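Local coordinates for amidohydrolase 3 domain-containing protein (Pyrococcus horikoshii, PDB 3IGH) that is uncharacterised but probably acts as a metal-dependent amidohydrolase, hydrolysing carbon-nitrogen bonds other than peptide bonds, at residues A274-P279 against E377-W382. Sequence-based numbering, arbitrary orientation. Where two conformers were deposited one is given.
Sequences ALLSKP and EERVKW. With SO4 (sulfate ion), chain L; SO4 (sulfate ion), chain G.
Arg379 reaches across to the backbone carbonyls of Lys278 and Pro279, and its side chain supplies every direct hydrogen bond between 274-279 and 377-382. From CB, which points toward the loop, the chain runs to Arg379 CG, 3.6 Å above one face of the Trp382 ring, offset toward its rim. CD continues the extended line, and the bend at chi3 (-78°) brings NE to Val375 O; this bond, together with those at NH1 and NH2, helps hold the guanidinium in place. Arg379 NH1 donates to Lys278 O at 3.1 Å. That acceptor lies almost in the guanidinium plane, yet the donor stands 61° out of the carbonyl plane, above it. Arg379 NH2 meets Pro279 O at 2.9 Å, tilted less from its carbonyl plane, and also bonds Ser281 OG. Arg379 NH1 further donates to a water 3.0 Å away, which in turn donates to Ser277 OG. Leu276 CD1 approaches obliquely, 3.6 Å from Arg379 NH1, the two side chains crossing at about a right angle. The contact thus pins the long loop after strand 256-264 to the connection between helices 371-375 and 386-392, consistent with a TIM-barrel amidohydrolase fold, with helix 318-331 touching both Leu276 and Trp382 through Asp318.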
loop_
_atom_site.group_PDB
_atom_site.type_symbol
_atom_site.label_atom_id
_atom_site.label_comp_id
_atom_site.label_asym_id
_atom_site.label_seq_id
_atom_site.Cartn_x
_atom_site.Cartn_y
_atom_site.Cartn_z
ATOM N N ALA A 274 6.405 27.975 22.066
ATOM C CA ALA A 274 4.996 27.905 21.718
ATOM C C ALA A 274 4.473 29.318 21.515
ATOM O O ALA A 274 4.819 30.229 22.275
ATOM C CB ALA A 274 4.190 27.179 22.796
ATOM N N LEU A 275 3.650 29.498 20.487
ATOM C CA LEU A 275 3.244 30.840 20.056
ATOM C C LEU A 275 1.971 31.318 20.740
ATOM O O LEU A 275 0.885 30.791 20.500
ATOM C CB LEU A 275 3.087 30.884 18.526
ATOM C CG LEU A 275 2.816 32.255 17.893
ATOM C CD1 LEU A 275 4.017 33.185 18.074
ATOM C CD2 LEU A 275 2.499 32.070 16.414
ATOM N N LEU A 276 2.118 32.346 21.569
ATOM C CA LEU A 276 1.028 32.878 22.383
ATOM C C LEU A 276 0.512 34.212 21.819
ATOM O O LEU A 276 1.239 34.886 21.094
ATOM C CB LEU A 276 1.525 33.095 23.824
ATOM C CG LEU A 276 2.252 31.960 24.560
ATOM C CD1 LEU A 276 2.522 32.318 26.019
ATOM C CD2 LEU A 276 1.447 30.683 24.483
ATOM N N SER A 277 -0.723 34.585 22.156
ATOM C CA SER A 277 -1.271 35.877 21.730
ATOM C C SER A 277 -0.807 37.050 22.612
ATOM O O SER A 277 -0.931 38.214 22.219
ATOM C CB SER A 277 -2.800 35.828 21.635
ATOM O OG SER A 277 -3.378 35.319 22.822
ATOM N N LYS A 278 -0.269 36.739 23.794
ATOM C CA LYS A 278 0.318 37.735 24.710
ATOM C C LYS A 278 1.621 37.152 25.244
ATOM O O LYS A 278 1.772 35.928 25.254
ATOM C CB LYS A 278 -0.643 38.053 25.855
ATOM C CG LYS A 278 -1.738 39.032 25.487
ATOM C CD LYS A 278 -2.675 39.267 26.660
ATOM C CE LYS A 278 -3.888 40.090 26.249
ATOM N NZ LYS A 278 -4.930 40.099 27.318
ATOM N N PRO A 279 2.586 38.004 25.662
ATOM C CA PRO A 279 3.870 37.451 26.117
ATOM C C PRO A 279 3.781 36.431 27.263
ATOM O O PRO A 279 2.764 36.366 27.958
ATOM C CB PRO A 279 4.655 38.696 26.548
ATOM C CG PRO A 279 4.068 39.799 25.711
ATOM C CD PRO A 279 2.600 39.481 25.690
ATOM N N GLU A 377 -2.011 32.819 35.815
ATOM C CA GLU A 377 -3.333 32.448 36.253
ATOM C C GLU A 377 -4.462 32.836 35.368
ATOM O O GLU A 377 -5.461 32.199 35.307
ATOM C CB GLU A 377 -3.629 32.962 37.644
ATOM C CG GLU A 377 -4.255 31.932 38.516
ATOM C CD GLU A 377 -3.250 31.328 39.443
ATOM O OE1 GLU A 377 -2.056 31.421 39.140
ATOM O OE2 GLU A 377 -3.634 30.801 40.498
ATOM N N GLU A 378 -4.279 33.936 34.689
ATOM C CA GLU A 378 -5.301 34.432 33.767
ATOM C C GLU A 378 -5.516 33.557 32.529
ATOM O O GLU A 378 -6.550 33.669 31.870
ATOM C CB GLU A 378 -5.014 35.884 33.363
ATOM C CG GLU A 378 -5.100 36.893 34.520
ATOM C CD GLU A 378 -6.358 36.726 35.370
ATOM O OE1 GLU A 378 -7.466 37.028 34.871
ATOM O OE2 GLU A 378 -6.234 36.296 36.539
ATOM N N ARG A 379 -4.554 32.683 32.229
ATOM C CA ARG A 379 -4.658 31.768 31.083
ATOM C C ARG A 379 -4.776 30.301 31.495
ATOM O O ARG A 379 -4.862 29.423 30.641
ATOM C CB ARG A 379 -3.472 31.957 30.137
ATOM C CG ARG A 379 -3.456 33.314 29.457
ATOM C CD ARG A 379 -2.277 33.449 28.531
ATOM N NE ARG A 379 -1.037 33.725 29.252
ATOM C CZ ARG A 379 0.047 34.236 28.689
ATOM N NH1 ARG A 379 0.053 34.538 27.390
ATOM N NH2 ARG A 379 1.121 34.460 29.422
ATOM N N VAL A 380 -4.788 30.050 32.805
ATOM C CA VAL A 380 -4.950 28.707 33.366
ATOM C C VAL A 380 -6.169 27.929 32.837
ATOM O O VAL A 380 -6.072 26.734 32.570
ATOM C CB VAL A 380 -4.923 28.776 34.914
ATOM C CG1 VAL A 380 -5.822 27.737 35.570
ATOM C CG2 VAL A 380 -3.508 28.646 35.392
ATOM N N LYS A 381 -7.296 28.617 32.643
ATOM C CA LYS A 381 -8.523 27.979 32.147
ATOM C C LYS A 381 -8.405 27.452 30.710
ATOM O O LYS A 381 -9.204 26.615 30.284
ATOM C CB LYS A 381 -9.720 28.930 32.266
ATOM C CG LYS A 381 -9.585 30.235 31.485
ATOM C CD LYS A 381 -10.867 31.061 31.563
ATOM C CE LYS A 381 -10.595 32.553 31.382
ATOM N NZ LYS A 381 -10.455 32.960 29.956
ATOM N N TRP A 382 -7.393 27.928 29.985
ATOM C CA TRP A 382 -7.143 27.500 28.611
ATOM C C TRP A 382 -6.313 26.223 28.535
ATOM O O TRP A 382 -6.197 25.626 27.463
ATOM C CB TRP A 382 -6.377 28.564 27.833
ATOM C CG TRP A 382 -6.986 29.937 27.743
ATOM C CD1 TRP A 382 -8.246 30.326 28.111
ATOM C CD2 TRP A 382 -6.351 31.096 27.200
ATOM N NE1 TRP A 382 -8.419 31.667 27.856
ATOM C CE2 TRP A 382 -7.272 32.164 27.294
ATOM C CE3 TRP A 382 -5.081 31.340 26.652
ATOM C CZ2 TRP A 382 -6.967 33.456 26.858
ATOM C CZ3 TRP A 382 -4.785 32.620 26.207
ATOM C CH2 TRP A 382 -5.720 33.661 26.324
HETATM S S SO4 L . -1.257 36.259 35.962
HETATM O O1 SO4 L . -0.615 35.282 36.838
HETATM O O2 SO4 L . -0.235 37.083 35.322
HETATM O O3 SO4 L . -2.022 35.578 34.930
HETATM O O4 SO4 L . -2.161 37.098 36.743
HETATM S S SO4 G . -11.272 33.912 26.569
HETATM O O1 SO4 G . -10.876 32.601 27.069
HETATM O O2 SO4 G . -10.091 34.760 26.436
HETATM O O3 SO4 G . -11.890 33.784 25.247
HETATM O O4 SO4 G . -12.215 34.506 27.512
HETATM O O HOH W 1 -1.774 34.108 25.108
#